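Local structure of mandelate racemase / muconate lactonizing enzyme, C-terminal domain protein (Pseudovibrio sp. JE062, 4JHM) at residues 31-40 with 52-63; 66-77 with 97-107. The protein is of unknown function but belongs to the enolase superfamily, joining an N-terminal capping domain to a C-terminal domain of TIM-barrel type. All blocks are in the same frame, centred on the assembly; numbering follows the deposited sequence.

Contact 1 (31-40 with 52-63); sequences EPLLYTNNIV and GATMSYTENFFD
The antiparallel β-hairpin of the N-terminal capping domain pairs strand 34-40 with strand 52-58, hydrogen-bonded pairs such as T36–S56 alternating with non-hydrogen-bonded ones such as N37–M55. On the face that carries Y35, the CB of Y57 sits over one side of the Y35 ring, 4.1 Å from its centroid, as a CH-pi contact. Selenomethionine M55 approaches the same ring at its edge, with SE 3.7 Å from Y35 CD2, a Met-aromatic contact. The two tyrosine rings meet obliquely, their planes 38° apart, and Y35 OH bonds to W26 NE1. The face bearing T36 and N38 is polar between L34, packed on F62, and V40. With CG beside its own backbone N (chi1 -56°), N38 turns its amide across to the neighbouring strand, where ND2 bonds in the amide plane to S56 OG (2.7 Å) and, tilted from that plane, to T54 O (2.9 Å). T54 O also accepts N38 N, which arrives from the opposite face of its carbonyl plane. S56 OG in turn donates to the anti lone pair of D63 OD2 at 3.1 Å. Nearby, D63 N gives T36 OG1 a nearly straight 3.0 Å bond, and the F62 ring brings its edge to that same hydroxyl. Within a buried setting, this chain of bonds fixes the rotation of the N38 amide and ties D63, just ahead of helix 65-73, back onto the hairpin.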
loop_
_atom_site.group_PDB
_atom_site.type_symbol
_atom_site.label_atom_id
_atom_site.label_comp_id
_atom_site.label_asym_id
_atom_site.label_seq_id
_atom_site.Cartn_x
_atom_site.Cartn_y
_atom_site.Cartn_z
ATOM N N GLU A 31 -9.416 37.255 -21.504
ATOM C CA GLU A 31 -10.440 38.264 -21.786
ATOM C C GLU A 31 -11.343 38.531 -20.580
ATOM O O GLU A 31 -11.552 37.647 -19.751
ATOM C CB GLU A 31 -11.283 37.842 -22.993
ATOM C CG GLU A 31 -10.461 37.527 -24.231
ATOM C CD GLU A 31 -9.415 38.582 -24.511
ATOM O OE1 GLU A 31 -9.781 39.773 -24.594
ATOM O OE2 GLU A 31 -8.227 38.222 -24.647
ATOM N N PRO A 32 -11.879 39.760 -20.478
ATOM C CA PRO A 32 -12.712 40.151 -19.333
ATOM C C PRO A 32 -14.015 39.366 -19.265
ATOM O O PRO A 32 -14.745 39.303 -20.253
ATOM C CB PRO A 32 -12.999 41.635 -19.594
ATOM C CG PRO A 32 -12.832 41.803 -21.067
ATOM C CD PRO A 32 -11.748 40.846 -21.465
ATOM N N LEU A 33 -14.304 38.776 -18.108
ATOM C CA LEU A 33 -15.495 37.948 -17.959
ATOM C C LEU A 33 -16.749 38.788 -17.755
ATOM O O LEU A 33 -16.774 39.695 -16.923
ATOM C CB LEU A 33 -15.347 36.992 -16.777
ATOM C CG LEU A 33 -14.216 35.969 -16.852
ATOM C CD1 LEU A 33 -14.119 35.215 -15.533
ATOM C CD2 LEU A 33 -14.411 35.006 -18.016
ATOM N N LEU A 34 -17.786 38.464 -18.524
ATOM C CA LEU A 34 -19.108 39.056 -18.353
ATOM C C LEU A 34 -19.937 38.176 -17.427
ATOM O O LEU A 34 -20.183 37.006 -17.720
ATOM C CB LEU A 34 -19.812 39.189 -19.703
ATOM C CG LEU A 34 -19.510 40.425 -20.560
ATOM C CD1 LEU A 34 -18.030 40.767 -20.567
ATOM C CD2 LEU A 34 -20.012 40.198 -21.975
ATOM N N TYR A 35 -20.376 38.748 -16.311
ATOM C CA TYR A 35 -21.112 37.992 -15.304
ATOM C C TYR A 35 -22.616 38.001 -15.552
ATOM O O TYR A 35 -23.222 39.052 -15.733
ATOM C CB TYR A 35 -20.767 38.503 -13.900
ATOM C CG TYR A 35 -19.474 37.907 -13.416
ATOM C CD1 TYR A 35 -18.269 38.226 -14.032
ATOM C CD2 TYR A 35 -19.455 36.984 -12.386
ATOM C CE1 TYR A 35 -17.077 37.659 -13.613
ATOM C CE2 TYR A 35 -18.268 36.412 -11.963
ATOM C CZ TYR A 35 -17.083 36.753 -12.581
ATOM O OH TYR A 35 -15.906 36.186 -12.160
ATOM N N THR A 36 -23.188 36.802 -15.583
ATOM C CA THR A 36 -24.615 36.597 -15.740
ATOM C C THR A 36 -25.139 35.862 -14.525
ATOM O O THR A 36 -24.460 34.978 -13.988
ATOM C CB THR A 36 -24.920 35.707 -16.947
ATOM O OG1 THR A 36 -24.360 36.286 -18.126
ATOM C CG2 THR A 36 -26.413 35.545 -17.121
ATOM N N ASN A 37 -26.344 36.221 -14.096
ATOM C CA ASN A 37 -27.018 35.507 -13.022
ATOM C C ASN A 37 -28.231 34.776 -13.587
ATOM O O ASN A 37 -28.993 35.347 -14.369
ATOM C CB ASN A 37 -27.444 36.478 -11.925
ATOM C CG ASN A 37 -27.795 35.782 -10.621
ATOM O OD1 ASN A 37 -27.859 34.556 -10.550
ATOM N ND2 ASN A 37 -28.029 36.568 -9.580
ATOM N N ASN A 38 -28.399 33.514 -13.202
ATOM C CA ASN A 38 -29.535 32.712 -13.644
ATOM C C ASN A 38 -30.475 32.446 -12.484
ATOM O O ASN A 38 -30.090 31.824 -11.501
ATOM C CB ASN A 38 -29.049 31.389 -14.220
ATOM C CG ASN A 38 -28.048 31.582 -15.337
ATOM O OD1 ASN A 38 -28.405 32.012 -16.435
ATOM N ND2 ASN A 38 -26.787 31.264 -15.066
ATOM N N ILE A 39 -31.711 32.916 -12.591
ATOM C CA ILE A 39 -32.654 32.764 -11.496
ATOM C C ILE A 39 -33.814 31.848 -11.855
ATOM O O ILE A 39 -34.444 32.004 -12.903
ATOM C CB ILE A 39 -33.215 34.122 -11.048
ATOM C CG1 ILE A 39 -32.127 34.930 -10.343
ATOM C CG2 ILE A 39 -34.399 33.921 -10.117
ATOM C CD1 ILE A 39 -32.541 36.344 -9.987
ATOM N N VAL A 40 -34.077 30.889 -10.971
ATOM C CA VAL A 40 -35.249 30.033 -11.065
ATOM C C VAL A 40 -36.238 30.432 -9.980
ATOM O O VAL A 40 -35.916 30.369 -8.793
ATOM C CB VAL A 40 -34.892 28.552 -10.852
ATOM C CG1 VAL A 40 -36.153 27.700 -10.852
ATOM C CG2 VAL A 40 -33.922 28.072 -11.919
ATOM N N GLY A 52 -34.028 30.286 -6.442
ATOM C CA GLY A 52 -32.701 29.693 -6.544
ATOM C C GLY A 52 -31.961 30.393 -7.662
ATOM O O GLY A 52 -32.580 31.068 -8.481
ATOM N N ALA A 53 -30.642 30.238 -7.701
ATOM C CA ALA A 53 -29.832 30.953 -8.677
ATOM C C ALA A 53 -28.455 30.336 -8.838
ATOM O O ALA A 53 -27.867 29.849 -7.874
ATOM C CB ALA A 53 -29.689 32.408 -8.263
ATOM N N THR A 54 -27.943 30.363 -10.062
ATOM C CA THR A 54 -26.557 30.005 -10.309
ATOM C C THR A 54 -25.926 31.003 -11.275
ATOM O O THR A 54 -26.585 31.549 -12.162
ATOM C CB THR A 54 -26.405 28.576 -10.865
ATOM O OG1 THR A 54 -25.032 28.176 -10.774
ATOM C CG2 THR A 54 -26.858 28.505 -12.319
HETATM N N MSE A 55 -24.630 31.218 -11.094
HETATM C CA MSE A 55 -23.915 32.264 -11.790
HETATM C C MSE A 55 -23.160 31.704 -12.953
HETATM O O MSE A 55 -22.612 30.607 -12.869
HETATM C CB MSE A 55 -22.947 32.819 -10.762
HETATM C CG MSE A 55 -22.400 34.170 -11.173
HETATM SE SE MSE A 55 -21.032 34.700 -9.866
HETATM C CE MSE A 55 -19.614 33.400 -10.296
ATOM N N SER A 56 -23.135 32.447 -14.056
ATOM C CA SER A 56 -22.301 32.103 -15.203
ATOM C C SER A 56 -21.272 33.206 -15.420
ATOM O O SER A 56 -21.511 34.362 -15.078
ATOM C CB SER A 56 -23.147 31.955 -16.468
ATOM O OG SER A 56 -24.310 31.187 -16.230
ATOM N N TYR A 57 -20.129 32.849 -15.991
ATOM C CA TYR A 57 -19.133 33.841 -16.381
ATOM C C TYR A 57 -18.585 33.483 -17.757
ATOM O O TYR A 57 -17.873 32.494 -17.914
ATOM C CB TYR A 57 -18.013 33.939 -15.339
ATOM C CG TYR A 57 -17.777 32.659 -14.579
ATOM C CD1 TYR A 57 -18.494 32.374 -13.430
ATOM C CD2 TYR A 57 -16.844 31.731 -15.017
ATOM C CE1 TYR A 57 -18.291 31.198 -12.736
ATOM C CE2 TYR A 57 -16.632 30.550 -14.331
ATOM C CZ TYR A 57 -17.357 30.287 -13.190
ATOM O OH TYR A 57 -17.145 29.113 -12.502
ATOM N N THR A 58 -18.933 34.296 -18.751
ATOM C CA THR A 58 -18.596 34.022 -20.143
ATOM C C THR A 58 -17.858 35.193 -20.769
ATOM O O THR A 58 -17.727 36.245 -20.156
ATOM C CB THR A 58 -19.870 33.765 -20.957
ATOM O OG1 THR A 58 -20.776 34.865 -20.786
ATOM C CG2 THR A 58 -20.536 32.479 -20.491
ATOM N N GLU A 59 -17.370 35.003 -21.988
ATOM C CA GLU A 59 -16.738 36.084 -22.737
ATOM C C GLU A 59 -17.648 36.563 -23.866
ATOM O O GLU A 59 -18.651 35.917 -24.184
ATOM C CB GLU A 59 -15.405 35.620 -23.312
ATOM C CG GLU A 59 -14.366 35.278 -22.257
ATOM C CD GLU A 59 -13.103 34.696 -22.856
ATOM O OE1 GLU A 59 -13.150 34.290 -24.034
ATOM O OE2 GLU A 59 -12.068 34.639 -22.154
ATOM N N ASN A 60 -17.300 37.703 -24.459
ATOM C CA ASN A 60 -18.029 38.245 -25.604
ATOM C C ASN A 60 -19.485 38.604 -25.299
ATOM O O ASN A 60 -19.900 39.742 -25.503
ATOM C CB ASN A 60 -17.972 37.265 -26.775
ATOM C CG ASN A 60 -16.568 36.772 -27.051
ATOM O OD1 ASN A 60 -15.621 37.555 -27.095
ATOM N ND2 ASN A 60 -16.424 35.469 -27.234
ATOM N N PHE A 61 -20.266 37.640 -24.827
ATOM C CA PHE A 61 -21.677 37.886 -24.551
ATOM C C PHE A 61 -22.077 37.344 -23.187
ATOM O O PHE A 61 -21.416 36.463 -22.648
ATOM C CB PHE A 61 -22.561 37.232 -25.620
ATOM C CG PHE A 61 -22.160 37.554 -27.030
ATOM C CD1 PHE A 61 -22.469 38.782 -27.590
ATOM C CD2 PHE A 61 -21.488 36.618 -27.804
ATOM C CE1 PHE A 61 -22.100 39.078 -28.893
ATOM C CE2 PHE A 61 -21.117 36.907 -29.106
ATOM C CZ PHE A 61 -21.419 38.139 -29.651
ATOM N N PHE A 62 -23.168 37.871 -22.636
ATOM C CA PHE A 62 -23.793 37.266 -21.472
ATOM C C PHE A 62 -24.306 35.883 -21.856
ATOM O O PHE A 62 -24.512 35.593 -23.034
ATOM C CB PHE A 62 -24.932 38.131 -20.945
ATOM C CG PHE A 62 -24.481 39.470 -20.439
ATOM C CD1 PHE A 62 -23.662 39.560 -19.319
ATOM C CD2 PHE A 62 -24.875 40.641 -21.081
ATOM C CE1 PHE A 62 -23.239 40.792 -18.853
ATOM C CE2 PHE A 62 -24.459 41.875 -20.615
ATOM C CZ PHE A 62 -23.638 41.949 -19.501
ATOM N N ASP A 63 -24.521 35.038 -20.855
ATOM C CA ASP A 63 -24.686 33.608 -21.077
ATOM C C ASP A 63 -26.143 33.161 -21.133
ATOM O O ASP A 63 -26.913 33.419 -20.211
ATOM C CB ASP A 63 -23.965 32.853 -19.957
ATOM C CG ASP A 63 -23.922 31.364 -20.187
ATOM O OD1 ASP A 63 -23.605 30.941 -21.317
ATOM O OD2 ASP A 63 -24.190 30.618 -19.226
#

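Contact 2 (66-77 with 97-107)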
loop_
_atom_site.group_PDB
_atom_site.type_symbol
_atom_site.label_atom_id
_atom_site.label_comp_id
_atom_site.label_asym_id
_atom_site.label_seq_id
_atom_site.Cartn_x
_atom_site.Cartn_y
_atom_site.Cartn_z
ATOM N N ILE A 66 -26.787 28.308 -19.528
ATOM C CA ILE A 66 -27.494 27.802 -18.365
ATOM C C ILE A 66 -29.007 27.912 -18.556
ATOM O O ILE A 66 -29.706 26.900 -18.562
ATOM C CB ILE A 66 -27.063 28.550 -17.088
ATOM C CG1 ILE A 66 -25.631 28.163 -16.705
ATOM C CG2 ILE A 66 -28.023 28.264 -15.939
ATOM C CD1 ILE A 66 -25.448 26.707 -16.326
ATOM N N ILE A 67 -29.518 29.128 -18.730
ATOM C CA ILE A 67 -30.967 29.317 -18.849
ATOM C C ILE A 67 -31.593 28.382 -19.886
ATOM O O ILE A 67 -32.748 27.971 -19.747
ATOM C CB ILE A 67 -31.338 30.769 -19.211
ATOM C CG1 ILE A 67 -32.821 31.022 -18.906
ATOM C CG2 ILE A 67 -31.032 31.048 -20.675
ATOM C CD1 ILE A 67 -33.211 32.484 -18.870
ATOM N N GLU A 68 -30.826 28.047 -20.921
ATOM C CA GLU A 68 -31.327 27.218 -22.010
ATOM C C GLU A 68 -31.250 25.740 -21.645
ATOM O O GLU A 68 -31.990 24.919 -22.182
ATOM C CB GLU A 68 -30.542 27.500 -23.293
ATOM C CG GLU A 68 -31.349 27.305 -24.565
ATOM C CD GLU A 68 -32.675 28.061 -24.561
ATOM O OE1 GLU A 68 -32.691 29.269 -24.244
ATOM O OE2 GLU A 68 -33.710 27.446 -24.890
ATOM N N SER A 69 -30.342 25.413 -20.731
ATOM C CA SER A 69 -30.266 24.076 -20.157
ATOM C C SER A 69 -31.450 23.874 -19.226
ATOM O O SER A 69 -32.092 22.829 -19.241
ATOM C CB SER A 69 -28.964 23.907 -19.375
ATOM O OG SER A 69 -28.980 22.713 -18.613
ATOM N N LEU A 70 -31.729 24.892 -18.422
ATOM C CA LEU A 70 -32.862 24.883 -17.509
ATOM C C LEU A 70 -34.179 24.737 -18.255
ATOM O O LEU A 70 -35.113 24.101 -17.763
ATOM C CB LEU A 70 -32.878 26.170 -16.680
ATOM C CG LEU A 70 -32.023 26.130 -15.412
ATOM C CD1 LEU A 70 -31.577 27.526 -15.009
ATOM C CD2 LEU A 70 -32.791 25.459 -14.282
ATOM N N ARG A 71 -34.253 25.326 -19.443
ATOM C CA ARG A 71 -35.462 25.252 -20.257
ATOM C C ARG A 71 -35.889 23.813 -20.520
ATOM O O ARG A 71 -37.075 23.503 -20.516
ATOM C CB ARG A 71 -35.248 25.957 -21.597
ATOM C CG ARG A 71 -36.429 25.833 -22.550
ATOM C CD ARG A 71 -36.208 26.642 -23.818
ATOM N NE ARG A 71 -37.468 27.051 -24.431
ATOM C CZ ARG A 71 -38.064 26.408 -25.430
ATOM N NH1 ARG A 71 -37.517 25.316 -25.947
ATOM N NH2 ARG A 71 -39.213 26.866 -25.916
ATOM N N THR A 72 -34.915 22.941 -20.762
ATOM C CA THR A 72 -35.196 21.565 -21.143
ATOM C C THR A 72 -35.513 20.699 -19.927
ATOM O O THR A 72 -36.068 19.608 -20.058
ATOM C CB THR A 72 -34.013 20.956 -21.925
ATOM O OG1 THR A 72 -32.860 20.859 -21.081
ATOM C CG2 THR A 72 -33.677 21.817 -23.129
ATOM N N ILE A 73 -35.170 21.196 -18.744
ATOM C CA ILE A 73 -35.329 20.439 -17.509
ATOM C C ILE A 73 -36.678 20.683 -16.838
ATOM O O ILE A 73 -37.357 19.739 -16.428
ATOM C CB ILE A 73 -34.237 20.821 -16.496
ATOM C CG1 ILE A 73 -32.872 20.312 -16.961
ATOM C CG2 ILE A 73 -34.563 20.255 -15.124
ATOM C CD1 ILE A 73 -31.722 20.820 -16.118
ATOM N N VAL A 74 -37.061 21.953 -16.750
ATOM C CA VAL A 74 -38.132 22.388 -15.849
ATOM C C VAL A 74 -39.577 22.089 -16.269
ATOM O O VAL A 74 -40.469 22.118 -15.423
ATOM C CB VAL A 74 -38.027 23.900 -15.550
ATOM C CG1 VAL A 74 -36.699 24.220 -14.882
ATOM C CG2 VAL A 74 -38.207 24.719 -16.817
ATOM N N PRO A 75 -39.829 21.810 -17.558
ATOM C CA PRO A 75 -41.225 21.525 -17.902
ATOM C C PRO A 75 -41.810 20.368 -17.086
ATOM O O PRO A 75 -43.008 20.358 -16.797
ATOM C CB PRO A 75 -41.155 21.155 -19.387
ATOM C CG PRO A 75 -39.926 21.824 -19.889
ATOM C CD PRO A 75 -38.955 21.778 -18.742
ATOM N N GLY A 76 -40.962 19.413 -16.715
ATOM C CA GLY A 76 -41.388 18.244 -15.951
ATOM C C GLY A 76 -41.627 18.524 -14.477
ATOM O O GLY A 76 -42.162 17.675 -13.762
ATOM N N LEU A 77 -41.240 19.710 -14.016
ATOM C CA LEU A 77 -41.430 20.082 -12.615
ATOM C C LEU A 77 -42.910 20.230 -12.285
ATOM O O LEU A 77 -43.364 19.783 -11.232
ATOM C CB LEU A 77 -40.680 21.378 -12.288
ATOM C CG LEU A 77 -39.151 21.295 -12.357
ATOM C CD1 LEU A 77 -38.521 22.661 -12.122
ATOM C CD2 LEU A 77 -38.607 20.279 -11.361
ATOM N N THR A 97 -28.806 16.647 -19.720
ATOM C CA THR A 97 -28.502 17.995 -20.213
ATOM C C THR A 97 -27.049 18.331 -19.925
ATOM O O THR A 97 -26.584 18.157 -18.800
ATOM C CB THR A 97 -29.371 19.077 -19.539
ATOM O OG1 THR A 97 -28.931 20.375 -19.952
ATOM C CG2 THR A 97 -29.265 18.989 -18.028
ATOM N N TRP A 98 -26.338 18.831 -20.930
ATOM C CA TRP A 98 -24.918 19.171 -20.775
ATOM C C TRP A 98 -24.671 20.312 -19.794
ATOM O O TRP A 98 -23.524 20.614 -19.480
ATOM C CB TRP A 98 -24.287 19.524 -22.126
ATOM C CG TRP A 98 -24.053 18.335 -22.989
ATOM C CD1 TRP A 98 -24.614 18.080 -24.203
ATOM C CD2 TRP A 98 -23.204 17.226 -22.693
ATOM N NE1 TRP A 98 -24.160 16.876 -24.688
ATOM C CE2 TRP A 98 -23.294 16.330 -23.779
ATOM C CE3 TRP A 98 -22.374 16.901 -21.612
ATOM C CZ2 TRP A 98 -22.587 15.131 -23.816
ATOM C CZ3 TRP A 98 -21.678 15.711 -21.648
ATOM C CH2 TRP A 98 -21.789 14.838 -22.744
ATOM N N GLY A 99 -25.738 20.953 -19.326
ATOM C CA GLY A 99 -25.613 21.959 -18.276
ATOM C C GLY A 99 -25.109 21.334 -16.987
ATOM O O GLY A 99 -24.305 21.923 -16.263
ATOM N N GLY A 100 -25.595 20.134 -16.694
ATOM C CA GLY A 100 -25.153 19.396 -15.518
ATOM C C GLY A 100 -25.656 19.936 -14.192
ATOM O O GLY A 100 -26.739 20.515 -14.107
ATOM N N LEU A 101 -24.850 19.740 -13.154
ATOM C CA LEU A 101 -25.242 20.058 -11.784
ATOM C C LEU A 101 -25.409 21.561 -11.561
ATOM O O LEU A 101 -26.286 21.984 -10.805
ATOM C CB LEU A 101 -24.223 19.477 -10.798
ATOM C CG LEU A 101 -24.062 17.949 -10.843
ATOM C CD1 LEU A 101 -22.896 17.478 -9.989
ATOM C CD2 LEU A 101 -25.339 17.259 -10.401
ATOM N N PRO A 102 -24.569 22.376 -12.216
ATOM C CA PRO A 102 -24.733 23.828 -12.137
ATOM C C PRO A 102 -26.118 24.284 -12.574
ATOM O O PRO A 102 -26.723 25.138 -11.926
ATOM C CB PRO A 102 -23.675 24.355 -13.108
ATOM C CG PRO A 102 -22.627 23.299 -13.123
ATOM C CD PRO A 102 -23.355 21.997 -12.958
ATOM N N ALA A 103 -26.609 23.714 -13.668
ATOM C CA ALA A 103 -27.907 24.087 -14.211
ATOM C C ALA A 103 -29.058 23.571 -13.343
ATOM O O ALA A 103 -30.170 24.091 -13.409
ATOM C CB ALA A 103 -28.045 23.566 -15.635
ATOM N N LYS A 104 -28.789 22.552 -12.534
ATOM C CA LYS A 104 -29.828 21.934 -11.710
ATOM C C LYS A 104 -29.828 22.456 -10.272
ATOM O O LYS A 104 -30.832 22.339 -9.568
ATOM C CB LYS A 104 -29.657 20.414 -11.705
ATOM C CG LYS A 104 -29.764 19.776 -13.082
ATOM C CD LYS A 104 -29.200 18.362 -13.097
ATOM C CE LYS A 104 -29.274 17.752 -14.486
ATOM N NZ LYS A 104 -28.656 16.397 -14.535
ATOM N N SER A 105 -28.712 23.040 -9.847
ATOM C CA SER A 105 -28.562 23.504 -8.469
ATOM C C SER A 105 -29.632 24.508 -8.039
ATOM O O SER A 105 -30.140 24.428 -6.925
ATOM C CB SER A 105 -27.168 24.100 -8.253
ATOM O OG SER A 105 -26.169 23.091 -8.322
ATOM N N PRO A 106 -29.986 25.457 -8.918
ATOM C CA PRO A 106 -30.990 26.454 -8.526
ATOM C C PRO A 106 -32.383 25.867 -8.268
ATOM O O PRO A 106 -33.130 26.391 -7.443
ATOM C CB PRO A 106 -31.031 27.411 -9.724
ATOM C CG PRO A 106 -29.782 27.149 -10.496
ATOM C CD PRO A 106 -29.461 25.704 -10.269
ATOM N N ILE A 107 -32.730 24.792 -8.968
ATOM C CA ILE A 107 -34.045 24.184 -8.803
ATOM C C ILE A 107 -34.129 23.506 -7.441
ATOM O O ILE A 107 -35.095 23.692 -6.711
ATOM C CB ILE A 107 -34.350 23.153 -9.910
ATOM C CG1 ILE A 107 -34.201 23.792 -11.295
ATOM C CG2 ILE A 107 -35.755 22.589 -9.739
ATOM C CD1 ILE A 107 -34.038 22.792 -12.420
#
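I66 lays CD1 against P102 CB (4.4 Å) and A103 CB (4.1 Å), and no flat side chain meets another across this helix-helix junction; W98, the aromatic residue of 97-107, points away from helix 66-73, its NE1 bonding to M55 O of the second subunit. Helices 66-73 and 100-107 of the capping domain pack here at a steep angle, their axes 68° apart and 9.2 Å from each other at closest approach. I107 supplies the other apolar centre, and its two branches divide the work. Its CD1 slips past L70 CD2 at 3.5 Å, the two side chains running in opposite directions, and also touches I73 CG2 and V74 CG1. Its CG2 instead packs against L77 CD1 at 3.7 Å. Helix 85-92 closes round this end of the contact, with L92 against both I73 and I107. Towards T97 the character changes: S69 holds OG anti to its backbone N (chi1 169°), which carries the hydroxyl out to the turn that leads into helix 100-107. There T97 OG1 takes a weak capping bond from G99 N. Beside this polar spot I73 CD1 rests 3.6 Å from T97 CG2 and crosses the stem of K104, whose NZ is bonded to R95 O. Joining the helix to the turn is the hydrogen bond between the S69 and T97 hydroxyls, with OG and OG1 2.7 Å apart.

Both contacts are buried in the same capping domain, contact 1 building the hairpin and contact 2 the helix pair that packs against it; contact 1 has an exposed end at E31, P32 and N60, whereas no touching residue of contact 2 is exposed. I66 sets CG1 on S56 OG and its CG2 methyl on N38 ND2, and P106 rests beside A53, so the face of the hairpin that carries N38, T54 and S56 is covered by helices 65-73 and 100-119. Contact 1 joins backbone bonding and buried polar groups to a tyrosine–selenomethionine cluster; contact 2 is mostly aliphatic with a single hydroxyl pair. Each reaches the second subunit: R71 makes a cation-pi contact with F61 of the other copy.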